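Local coordinates for protein importin-95 (Chaetomium thermophilum, PDB 4XRI) that probably ferries protein cargo into the nucleus as a flexible HEAT-repeat transport receptor of the importin-beta family and is likely to bind a small GTPase, at residues P198-R203 and S243-G248; N219-E224 and N228-V233; E236-Q241 and F273-L278; D283-A288 and Y352-A357. The protein carries 2 engineered substitutions. All blocks are in the same frame, centred on the assembly; numbering follows the deposited sequence.

Contact 1. Residues P198-R203 and S243-G248. With SO4 (sulfate ion), chain D.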
# COMPACT_ATOMS: atom_id res chain seq x y z
N PRO A 198 -31.78 -9.58 -29.50
CA PRO A 198 -32.61 -8.39 -29.71
C PRO A 198 -32.68 -7.48 -28.48
O PRO A 198 -32.81 -6.26 -28.63
CB PRO A 198 -33.99 -8.99 -30.02
CG PRO A 198 -33.98 -10.32 -29.35
CD PRO A 198 -32.58 -10.82 -29.49
N ASN A 199 -32.60 -8.06 -27.30
CA ASN A 199 -32.79 -7.33 -26.05
C ASN A 199 -31.47 -6.77 -25.50
O ASN A 199 -30.55 -7.52 -25.20
CB ASN A 199 -33.46 -8.23 -25.02
CG ASN A 199 -34.19 -7.44 -23.95
OD1 ASN A 199 -33.61 -6.62 -23.25
ND2 ASN A 199 -35.50 -7.69 -23.83
N ASN A 200 -31.40 -5.45 -25.37
CA ASN A 200 -30.19 -4.78 -24.90
C ASN A 200 -29.92 -5.02 -23.42
O ASN A 200 -28.76 -5.03 -23.00
CB ASN A 200 -30.28 -3.28 -25.17
CG ASN A 200 -30.04 -2.93 -26.62
OD1 ASN A 200 -29.47 -3.73 -27.38
ND2 ASN A 200 -30.46 -1.74 -27.03
N GLU A 201 -30.98 -5.21 -22.64
CA GLU A 201 -30.84 -5.50 -21.22
C GLU A 201 -30.14 -6.84 -21.04
O GLU A 201 -29.27 -6.99 -20.19
CB GLU A 201 -32.21 -5.52 -20.53
CG GLU A 201 -33.13 -4.40 -20.96
CD GLU A 201 -32.65 -3.03 -20.51
OE1 GLU A 201 -31.94 -2.96 -19.49
OE2 GLU A 201 -32.98 -2.04 -21.19
N VAL A 202 -30.54 -7.81 -21.86
CA VAL A 202 -29.95 -9.14 -21.84
C VAL A 202 -28.48 -9.09 -22.26
O VAL A 202 -27.62 -9.71 -21.63
CB VAL A 202 -30.72 -10.10 -22.78
CG1 VAL A 202 -29.96 -11.40 -22.98
CG2 VAL A 202 -32.12 -10.36 -22.24
N ARG A 203 -28.20 -8.33 -23.31
CA ARG A 203 -26.84 -8.18 -23.81
C ARG A 203 -25.90 -7.59 -22.76
O ARG A 203 -24.77 -8.05 -22.60
CB ARG A 203 -26.81 -7.30 -25.07
CG ARG A 203 -27.21 -8.02 -26.35
CD ARG A 203 -26.95 -7.16 -27.57
NE ARG A 203 -25.53 -7.05 -27.88
CZ ARG A 203 -25.02 -6.23 -28.80
NH1 ARG A 203 -25.83 -5.43 -29.49
NH2 ARG A 203 -23.72 -6.20 -29.02
N SER A 243 -24.99 2.53 -24.85
CA SER A 243 -23.87 2.96 -24.01
C SER A 243 -23.51 1.94 -22.93
O SER A 243 -22.33 1.69 -22.69
CB SER A 243 -24.19 4.30 -23.36
OG SER A 243 -23.38 4.52 -22.22
N ARG A 244 -24.52 1.38 -22.28
CA ARG A 244 -24.31 0.40 -21.22
C ARG A 244 -23.57 -0.82 -21.73
O ARG A 244 -22.66 -1.33 -21.07
CB ARG A 244 -25.65 -0.01 -20.60
CG ARG A 244 -26.22 1.03 -19.65
CD ARG A 244 -25.46 1.03 -18.33
NE ARG A 244 -25.47 2.34 -17.69
CZ ARG A 244 -24.96 2.58 -16.49
NH1 ARG A 244 -25.01 3.81 -15.98
NH2 ARG A 244 -24.39 1.61 -15.79
N ILE A 245 -23.95 -1.30 -22.91
CA ILE A 245 -23.32 -2.47 -23.52
C ILE A 245 -21.85 -2.19 -23.81
O ILE A 245 -20.99 -3.04 -23.54
CB ILE A 245 -24.04 -2.89 -24.81
CG1 ILE A 245 -25.51 -3.19 -24.53
CG2 ILE A 245 -23.35 -4.10 -25.44
CD1 ILE A 245 -26.26 -3.72 -25.74
N GLN A 246 -21.58 -1.01 -24.35
CA GLN A 246 -20.21 -0.55 -24.59
C GLN A 246 -19.39 -0.61 -23.31
O GLN A 246 -18.28 -1.14 -23.30
CB GLN A 246 -20.20 0.88 -25.14
CG GLN A 246 -20.36 0.98 -26.64
CD GLN A 246 -19.85 2.31 -27.18
OE1 GLN A 246 -20.34 3.37 -26.81
NE2 GLN A 246 -18.84 2.25 -28.04
N GLN A 247 -19.94 -0.05 -22.24
CA GLN A 247 -19.28 -0.01 -20.94
C GLN A 247 -18.93 -1.40 -20.44
O GLN A 247 -17.81 -1.64 -19.98
CB GLN A 247 -20.16 0.70 -19.91
CG GLN A 247 -20.36 2.18 -20.19
CD GLN A 247 -21.29 2.83 -19.18
OE1 GLN A 247 -21.14 2.65 -17.97
NE2 GLN A 247 -22.26 3.60 -19.68
N GLY A 248 -19.90 -2.31 -20.51
CA GLY A 248 -19.68 -3.68 -20.10
C GLY A 248 -18.60 -4.34 -20.94
O GLY A 248 -17.76 -5.08 -20.43
S SO4 D . -25.62 -3.31 -32.29
O1 SO4 D . -26.55 -3.27 -31.17
O2 SO4 D . -24.44 -4.09 -31.92
O3 SO4 D . -26.27 -3.92 -33.44
O4 SO4 D . -25.22 -1.94 -32.62

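Contact 2. Residues N219-E224 and N228-V233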
# COMPACT_ATOMS: atom_id res chain seq x y z
N ASN A 219 -11.08 -20.81 -19.79
CA ASN A 219 -10.10 -21.83 -19.46
C ASN A 219 -8.71 -21.25 -19.58
O ASN A 219 -7.84 -21.81 -20.25
CB ASN A 219 -10.25 -23.07 -20.34
CG ASN A 219 -9.50 -24.27 -19.79
OD1 ASN A 219 -9.02 -24.25 -18.65
ND2 ASN A 219 -9.40 -25.33 -20.58
N ASN A 220 -8.53 -20.08 -18.97
CA ASN A 220 -7.27 -19.36 -18.98
C ASN A 220 -6.77 -19.03 -20.39
O ASN A 220 -5.57 -18.89 -20.61
CB ASN A 220 -6.21 -20.16 -18.21
CG ASN A 220 -6.67 -20.54 -16.82
OD1 ASN A 220 -6.75 -21.72 -16.48
ND2 ASN A 220 -7.00 -19.54 -16.01
N PHE A 221 -7.71 -18.93 -21.33
CA PHE A 221 -7.42 -18.44 -22.68
C PHE A 221 -6.37 -19.24 -23.44
O PHE A 221 -5.74 -18.72 -24.36
CB PHE A 221 -6.99 -16.98 -22.62
CG PHE A 221 -8.07 -16.00 -22.98
CD1 PHE A 221 -9.32 -16.07 -22.40
CD2 PHE A 221 -7.82 -15.01 -23.91
CE1 PHE A 221 -10.31 -15.17 -22.74
CE2 PHE A 221 -8.81 -14.10 -24.26
CZ PHE A 221 -10.05 -14.18 -23.67
N LYS A 222 -6.17 -20.50 -23.07
CA LYS A 222 -5.10 -21.30 -23.64
C LYS A 222 -5.37 -21.74 -25.08
O LYS A 222 -4.45 -21.90 -25.87
CB LYS A 222 -4.83 -22.54 -22.78
CG LYS A 222 -4.74 -22.25 -21.30
CD LYS A 222 -4.04 -23.38 -20.57
CE LYS A 222 -4.40 -23.40 -19.09
NZ LYS A 222 -5.83 -23.77 -18.90
N HIS A 223 -6.65 -21.92 -25.41
CA HIS A 223 -7.01 -22.49 -26.71
C HIS A 223 -7.58 -21.43 -27.65
O HIS A 223 -8.39 -20.59 -27.25
CB HIS A 223 -8.01 -23.63 -26.51
CG HIS A 223 -7.60 -24.59 -25.44
ND1 HIS A 223 -8.30 -24.73 -24.26
CD2 HIS A 223 -6.56 -25.46 -25.37
CE1 HIS A 223 -7.71 -25.64 -23.51
NE2 HIS A 223 -6.65 -26.10 -24.16
N GLU A 224 -7.15 -21.49 -28.91
CA GLU A 224 -7.42 -20.44 -29.89
C GLU A 224 -8.90 -20.29 -30.23
O GLU A 224 -9.37 -19.19 -30.52
CB GLU A 224 -6.63 -20.72 -31.17
CG GLU A 224 -6.50 -19.53 -32.10
CD GLU A 224 -5.63 -19.83 -33.31
OE1 GLU A 224 -5.41 -21.02 -33.60
OE2 GLU A 224 -5.17 -18.87 -33.97
N ASN A 228 -10.81 -16.76 -29.74
CA ASN A 228 -11.45 -16.02 -30.81
C ASN A 228 -12.95 -15.86 -30.59
O ASN A 228 -13.53 -14.82 -30.92
CB ASN A 228 -11.20 -16.71 -32.15
CG ASN A 228 -9.74 -16.65 -32.57
OD1 ASN A 228 -9.13 -15.58 -32.56
ND2 ASN A 228 -9.18 -17.80 -32.94
N TYR A 229 -13.57 -16.89 -30.02
CA TYR A 229 -14.98 -16.88 -29.66
C TYR A 229 -15.30 -15.69 -28.77
O TYR A 229 -16.12 -14.84 -29.10
CB TYR A 229 -15.34 -18.20 -28.96
CG TYR A 229 -16.82 -18.50 -28.84
CD1 TYR A 229 -17.40 -18.74 -27.59
CD2 TYR A 229 -17.64 -18.57 -29.96
CE1 TYR A 229 -18.75 -19.03 -27.47
CE2 TYR A 229 -18.99 -18.85 -29.84
CZ TYR A 229 -19.54 -19.08 -28.59
OH TYR A 229 -20.88 -19.37 -28.48
N ILE A 230 -14.60 -15.63 -27.63
CA ILE A 230 -14.79 -14.58 -26.65
C ILE A 230 -14.39 -13.20 -27.19
O ILE A 230 -15.11 -12.23 -27.02
CB ILE A 230 -13.98 -14.88 -25.38
CG1 ILE A 230 -14.51 -16.15 -24.72
CG2 ILE A 230 -14.02 -13.70 -24.42
CD1 ILE A 230 -13.60 -16.71 -23.64
N MET A 231 -13.24 -13.14 -27.86
CA MET A 231 -12.74 -11.87 -28.37
C MET A 231 -13.66 -11.28 -29.44
O MET A 231 -13.82 -10.06 -29.53
CB MET A 231 -11.33 -12.03 -28.93
CG MET A 231 -10.28 -12.36 -27.87
SD MET A 231 -10.27 -11.17 -26.51
CE MET A 231 -9.66 -9.71 -27.35
N GLN A 232 -14.27 -12.14 -30.25
CA GLN A 232 -15.16 -11.68 -31.30
C GLN A 232 -16.38 -10.96 -30.72
O GLN A 232 -16.73 -9.87 -31.17
CB GLN A 232 -15.61 -12.84 -32.19
CG GLN A 232 -16.38 -12.41 -33.44
CD GLN A 232 -17.86 -12.19 -33.18
OE1 GLN A 232 -18.46 -12.84 -32.33
NE2 GLN A 232 -18.45 -11.25 -33.91
N VAL A 233 -17.02 -11.57 -29.73
CA VAL A 233 -18.23 -11.00 -29.15
C VAL A 233 -17.91 -9.76 -28.33
O VAL A 233 -18.72 -8.83 -28.26
CB VAL A 233 -18.98 -12.05 -28.27
CG1 VAL A 233 -18.27 -12.30 -26.96
CG2 VAL A 233 -20.40 -11.58 -28.02

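Contact 3. Residues E236-Q241 and F273-L278. With SO4 (sulfate ion), chain D.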
# COMPACT_ATOMS: atom_id res chain seq x y z
N GLU A 236 -17.20 -6.89 -30.79
CA GLU A 236 -18.49 -6.54 -31.36
C GLU A 236 -19.29 -5.65 -30.42
O GLU A 236 -19.91 -4.67 -30.85
CB GLU A 236 -19.28 -7.82 -31.68
CG GLU A 236 -20.71 -7.60 -32.15
CD GLU A 236 -21.42 -8.90 -32.47
OE1 GLU A 236 -21.30 -9.38 -33.62
OE2 GLU A 236 -22.10 -9.45 -31.57
N ALA A 237 -19.24 -5.99 -29.14
CA ALA A 237 -20.03 -5.29 -28.13
C ALA A 237 -19.49 -3.90 -27.82
O ALA A 237 -20.23 -3.03 -27.36
CB ALA A 237 -20.08 -6.13 -26.85
N THR A 238 -18.20 -3.68 -28.10
CA THR A 238 -17.59 -2.37 -27.85
C THR A 238 -18.13 -1.32 -28.81
O THR A 238 -18.07 -0.12 -28.53
CB THR A 238 -16.05 -2.41 -27.98
OG1 THR A 238 -15.69 -2.81 -29.31
CG2 THR A 238 -15.45 -3.37 -26.97
N GLN A 239 -18.65 -1.76 -29.95
CA GLN A 239 -19.20 -0.85 -30.94
C GLN A 239 -20.72 -0.93 -31.00
O GLN A 239 -21.33 -0.58 -32.01
CB GLN A 239 -18.60 -1.13 -32.32
CG GLN A 239 -17.23 -0.51 -32.51
CD GLN A 239 -16.70 -0.69 -33.92
OE1 GLN A 239 -16.30 -1.79 -34.30
NE2 GLN A 239 -16.70 0.38 -34.69
N ALA A 240 -21.32 -1.40 -29.91
CA ALA A 240 -22.77 -1.43 -29.80
C ALA A 240 -23.30 -0.01 -29.63
O ALA A 240 -22.65 0.85 -29.05
CB ALA A 240 -23.20 -2.31 -28.64
N GLN A 241 -24.50 0.23 -30.15
CA GLN A 241 -25.11 1.55 -30.10
C GLN A 241 -25.45 1.94 -28.66
O GLN A 241 -25.36 3.11 -28.29
CB GLN A 241 -26.36 1.59 -30.98
CG GLN A 241 -26.70 2.95 -31.54
CD GLN A 241 -27.54 2.86 -32.80
OE1 GLN A 241 -27.70 1.78 -33.38
NE2 GLN A 241 -28.09 3.99 -33.24
N PHE A 273 -6.72 -1.99 -31.04
CA PHE A 273 -6.09 -0.71 -31.32
C PHE A 273 -7.14 0.34 -31.71
O PHE A 273 -7.28 1.36 -31.06
CB PHE A 273 -5.05 -0.87 -32.44
CG PHE A 273 -4.10 0.29 -32.57
CD1 PHE A 273 -3.33 0.44 -33.71
CD2 PHE A 273 -3.97 1.22 -31.55
CE1 PHE A 273 -2.45 1.49 -33.83
CE2 PHE A 273 -3.09 2.28 -31.67
CZ PHE A 273 -2.33 2.42 -32.82
N GLY A 274 -7.87 0.05 -32.78
CA GLY A 274 -8.88 0.95 -33.29
C GLY A 274 -10.09 1.10 -32.38
O GLY A 274 -10.61 2.20 -32.21
N LEU A 275 -10.52 -0.00 -31.78
CA LEU A 275 -11.68 0.01 -30.89
C LEU A 275 -11.48 0.92 -29.69
O LEU A 275 -12.36 1.71 -29.34
CB LEU A 275 -12.01 -1.40 -30.41
CG LEU A 275 -12.64 -2.35 -31.42
CD1 LEU A 275 -12.85 -3.72 -30.79
CD2 LEU A 275 -13.95 -1.79 -31.93
N THR A 276 -10.32 0.81 -29.06
CA THR A 276 -10.04 1.59 -27.86
C THR A 276 -9.76 3.06 -28.20
O THR A 276 -10.04 3.94 -27.39
CB THR A 276 -8.84 1.01 -27.08
OG1 THR A 276 -7.70 0.93 -27.94
CG2 THR A 276 -9.18 -0.38 -26.57
N ILE A 277 -9.23 3.31 -29.39
CA ILE A 277 -9.06 4.67 -29.88
C ILE A 277 -10.42 5.34 -30.01
O ILE A 277 -10.62 6.47 -29.55
CB ILE A 277 -8.34 4.69 -31.24
CG1 ILE A 277 -6.84 4.45 -31.05
CG2 ILE A 277 -8.57 6.03 -31.95
CD1 ILE A 277 -6.10 4.20 -32.35
N LEU A 278 -11.36 4.62 -30.62
CA LEU A 278 -12.74 5.09 -30.74
C LEU A 278 -13.37 5.29 -29.37
O LEU A 278 -14.09 6.25 -29.14
CB LEU A 278 -13.57 4.11 -31.57
CG LEU A 278 -13.23 3.92 -33.05
CD1 LEU A 278 -14.19 2.92 -33.68
CD2 LEU A 278 -13.26 5.24 -33.79
S SO4 D . -25.62 -3.31 -32.29
O1 SO4 D . -26.55 -3.27 -31.17
O2 SO4 D . -24.44 -4.09 -31.92
O3 SO4 D . -26.27 -3.92 -33.44
O4 SO4 D . -25.22 -1.94 -32.62

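Contact 4. Residues D283-A288 and Y352-A357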
# COMPACT_ATOMS: atom_id res chain seq x y z
N ASP A 283 -18.34 10.24 -26.79
CA ASP A 283 -19.07 11.34 -26.17
C ASP A 283 -19.57 10.95 -24.79
O ASP A 283 -19.89 11.81 -23.96
CB ASP A 283 -20.25 11.77 -27.06
CG ASP A 283 -19.79 12.32 -28.39
OD1 ASP A 283 -18.70 12.93 -28.45
OD2 ASP A 283 -20.53 12.16 -29.39
N ASP A 284 -19.64 9.65 -24.54
CA ASP A 284 -20.02 9.13 -23.23
C ASP A 284 -18.79 9.04 -22.34
O ASP A 284 -17.86 8.28 -22.64
CB ASP A 284 -20.70 7.76 -23.37
CG ASP A 284 -21.20 7.22 -22.05
OD1 ASP A 284 -20.38 6.77 -21.23
OD2 ASP A 284 -22.43 7.24 -21.83
N GLU A 285 -18.78 9.80 -21.26
CA GLU A 285 -17.60 9.89 -20.40
C GLU A 285 -17.24 8.55 -19.76
O GLU A 285 -16.06 8.27 -19.52
CB GLU A 285 -17.81 10.95 -19.31
CG GLU A 285 -16.61 11.12 -18.39
CD GLU A 285 -16.61 12.44 -17.65
OE1 GLU A 285 -17.52 13.27 -17.91
OE2 GLU A 285 -15.71 12.66 -16.82
N ASP A 286 -18.24 7.71 -19.51
CA ASP A 286 -18.00 6.45 -18.83
C ASP A 286 -17.25 5.43 -19.69
O ASP A 286 -16.39 4.71 -19.19
CB ASP A 286 -19.32 5.85 -18.34
CG ASP A 286 -19.93 6.63 -17.20
OD1 ASP A 286 -19.32 6.66 -16.11
OD2 ASP A 286 -21.02 7.22 -17.38
N VAL A 287 -17.57 5.35 -20.98
CA VAL A 287 -16.85 4.42 -21.85
C VAL A 287 -15.50 5.02 -22.21
O VAL A 287 -14.53 4.29 -22.45
CB VAL A 287 -17.64 4.07 -23.14
CG1 VAL A 287 -19.05 4.61 -23.07
CG2 VAL A 287 -16.93 4.56 -24.39
N ALA A 288 -15.43 6.35 -22.23
CA ALA A 288 -14.18 7.04 -22.47
C ALA A 288 -13.20 6.72 -21.34
O ALA A 288 -12.03 6.45 -21.58
CB ALA A 288 -14.40 8.55 -22.57
N TYR A 352 -12.74 11.03 -9.79
CA TYR A 352 -12.11 10.45 -10.96
C TYR A 352 -12.91 10.77 -12.22
O TYR A 352 -13.86 10.06 -12.55
CB TYR A 352 -11.94 8.94 -10.80
CG TYR A 352 -10.72 8.38 -11.50
CD1 TYR A 352 -9.44 8.80 -11.15
CD2 TYR A 352 -10.85 7.42 -12.50
CE1 TYR A 352 -8.33 8.29 -11.78
CE2 TYR A 352 -9.73 6.90 -13.13
CZ TYR A 352 -8.48 7.34 -12.77
OH TYR A 352 -7.36 6.82 -13.40
N ASN A 353 -12.54 11.85 -12.89
CA ASN A 353 -13.14 12.19 -14.17
C ASN A 353 -12.20 11.81 -15.31
O ASN A 353 -11.17 11.17 -15.08
CB ASN A 353 -13.49 13.68 -14.23
CG ASN A 353 -12.32 14.59 -13.89
OD1 ASN A 353 -11.16 14.25 -14.15
ND2 ASN A 353 -12.62 15.74 -13.31
N ILE A 354 -12.55 12.19 -16.53
CA ILE A 354 -11.78 11.77 -17.70
C ILE A 354 -10.40 12.44 -17.75
O ILE A 354 -9.43 11.84 -18.24
CB ILE A 354 -12.55 12.06 -19.01
CG1 ILE A 354 -11.84 11.41 -20.20
CG2 ILE A 354 -12.73 13.56 -19.23
CD1 ILE A 354 -11.65 9.92 -20.06
N SER A 355 -10.29 13.66 -17.23
CA SER A 355 -9.05 14.42 -17.32
C SER A 355 -7.98 13.87 -16.39
O SER A 355 -6.80 13.82 -16.74
CB SER A 355 -9.31 15.89 -17.02
OG SER A 355 -9.85 16.06 -15.72
N ARG A 356 -8.38 13.46 -15.19
CA ARG A 356 -7.43 12.90 -14.24
C ARG A 356 -7.07 11.48 -14.65
O ARG A 356 -5.95 11.03 -14.43
CB ARG A 356 -8.01 12.92 -12.82
CG ARG A 356 -8.53 14.29 -12.43
CD ARG A 356 -8.66 14.45 -10.93
NE ARG A 356 -9.46 15.62 -10.60
CZ ARG A 356 -9.45 16.24 -9.42
NH1 ARG A 356 -8.68 15.80 -8.44
NH2 ARG A 356 -10.22 17.30 -9.22
N ALA A 357 -8.02 10.78 -15.26
CA ALA A 357 -7.77 9.46 -15.82
C ALA A 357 -6.70 9.55 -16.91
O ALA A 357 -5.75 8.77 -16.93
CB ALA A 357 -9.05 8.86 -16.37

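Contact 1. Residues P198-R203 and S243-G248
Ile-245 reaches from helix 243-260 to the first turn of helix 200-212, its CD1 methyl lying between the amide of Asn-200 and the stem of Arg-203. The segment that carries it begins at Ser-243, whose OG accepts a bond from Gln-247 NE2, 2.9 Å away and in the plane of that amide, one turn further on. Two residues later comes Ile-245 itself. Its CG1 is anti to the carbonyl carbon (chi1 -58°), and the extended chain sends CD1 across both partners at about a right angle. The methyl stands 3.6 Å from OD1 of Asn-200 and 3.7 Å from CB of Arg-203, and it also covers one guanidinium face, 3.8 Å above the plane but offset toward the rim. The arginine chain bends at chi3 (73°). NE donates to the carbonyl of Ala-193, while NH1 meets the sulfate near the guanidinium plane, giving a bond of 3.1 Å to O2 and a shorter but weak one of 2.8 Å to O1. With an alanine here, the Ala-193 carbonyl would probably lose its NE donor, the sulfate its NH1 donor, and CD1 of Ile-245 the flat surface it covers. The last side chains of the segment, Gln-246 and Gln-247, turn to other helices. Helix 200-212 is backed by helix 153-168, where Val-202 packs on Lys-156 and Leu-160; helix 243-260 lies against helix 285-310 through Gln-246 and Gln-247 on Val-287, so the contact lies in a row of four packed helices of the HEAT-repeat protein.

Contact 2. Residues N219-E224 and N228-V233
The Phe-221 ring meets Met-231 at its edge and Ile-230 at a slant, and it is stacked with the ring of Tyr-260. SD of Met-231 lies 87° off the ring normal and 5.2 Å from the centroid, nearest to CE2 at 4.0 Å. CD1 of Ile-230 comes to within 3.7 Å of CE1, while CG2 of the same residue approaches CZ. Bends at chi2 and chi3 fold the methionine chain, leaving its sulfur beside the ring rather than over it. A second flat group, the imidazole of His-223, has CB of Lys-222 over the centre of one face and ND2 of Asn-219 at its edge. Asn-219, Asn-220 and Phe-221 all have positive phi, and this left-handed run turns the phenylalanine back onto the helix that follows. At the start of that helix Glu-224 O accepts a nearly straight bond from Asn-228 N (2.9 Å, 173°). The Asn-228 amide crosses the Glu-224 side chain, ND2 passing 3.3 Å from CG; its OD1 is hydrogen-bonded to Tyr-267 OH. Replacing Phe-221 by an alanine would probably open a gap beside Ile-230 and leave the Tyr-260 ring without its stacking partner and the Met-231 sulfur without this ring edge. Ile-256 of helix 243-260 and Met-264 also bear on Phe-221, while Leu-186 packs on Ile-230 from helix 182-193. This is a Met-aromatic contact in which the turn before helix 224-238 packs its phenylalanine against that helix and helix 243-260 of the HEAT-repeat protein.

Contact 3. Residues E236-Q241 and F273-L278
Leu-275 of helix 265-280 points its two methyls at Thr-238 of helix 224-238. This is the tightly packed, buried part of the contact: OG1 of Thr-238 is 3.3 Å from CD1 of Leu-275 and equally 3.3 Å from CD2, so the hydroxyl sits across the fork of the leucine, the two side chains crossing at about a right angle. Chi1 of 61° sets OG1 between the backbone N and the carbonyl carbon, and from there it is also hydrogen-bonded to the carbonyl of Cys-235, which satisfies a polar atom buried among hydrocarbon. Helix 243-260 lies against the same threonine with Ala-249 and Phe-250, so three helices of the HEAT-repeat superhelix come together here, consecutive in the chain. The solvent side is no more distant but is less buried: Gln-239 and Leu-278 are both exposed. Gln-239, the next residue, crosses Leu-275 at about a right angle, with OE1 3.3 Å from CD2 of that residue, and its amide NE2 stands 3.7 Å from CD1 of Leu-278. These touches of a polar group on methyls, being van der Waals contacts and not hydrogen bonds, probably do little to fix the rotation of the amide. Further along the loop, Gln-241 N gives a weak bond of 3.4 Å to O4 of a sulfate ion, which probably comes from the crystallisation liquor.

Contact 4. Residues D283-A288 and Y352-A357
Glu-285 and Ile-354, the first residues of helices 285-310 and 354-369, bring their CA atoms to 6.7 Å, so two helix starts face each other. The glutamate chain is stretched out, CG anti to the backbone N (chi1 -179°), and carries the carboxylate across to the other helix. There OE2 accepts from Ile-354 N at 3.2 Å, a bent bond of 141° on the anti side of the oxygen and 26° out of the carboxylate plane. The same OE2 rests 3.6 Å from CB of Asn-353. Beside this polar link, CD1 of Ile-354 lies over the backbone of Ala-288, 3.8 Å from its C, with CB of Ala-288 at 4.0 Å. Ile-354 is also packed on Val-292 of helix 285-310, which extends the apolar patch by a turn. Each helix has its own N-cap. OD1 of Asp-284 takes Val-287 N and, weakly, Asp-286 N; OD1 of Asn-353 is gripped by Arg-356 N nearly along the C=O axis, by Ser-355 OG, 2.7 Å away, which comes from above the carbonyl plane, and weakly by Ser-355 N. Nearby, Lys-289 NZ holds the carbonyl of Tyr-352. The amide of Ile-354, which the Asn-353 cap does not take, is met by a carboxylate from the partner helix. The positive end of helix 354-369 would tend to stabilise the charge of Glu-285, whose bond to Ile-354 N joins residues far apart in sequence.

In the fold
Contacts 1 and 3 are the most closely joined: their centres lie 13 Å apart, Ile-245 packs on Ala-240, and both touch one sulfate, hydrogen-bonded by Arg-203 and weakly by the backbone N of Gln-241. Contact 2 shares helix 224-238 with contact 3 but uses an earlier part of it, 18 Å away between centres, and is nested along the chain inside the loop closed by contact 1. Contact 4 follows in series; OG of Ser-243 probably bonds OD2 of Asp-284 at 2.9 Å, linking it to contact 1, about 19 Å distant between centres. Contacts 2 and 4, with centres about 28 Å apart, do not touch. All but contact 2 join helices that are not adjacent in the chain.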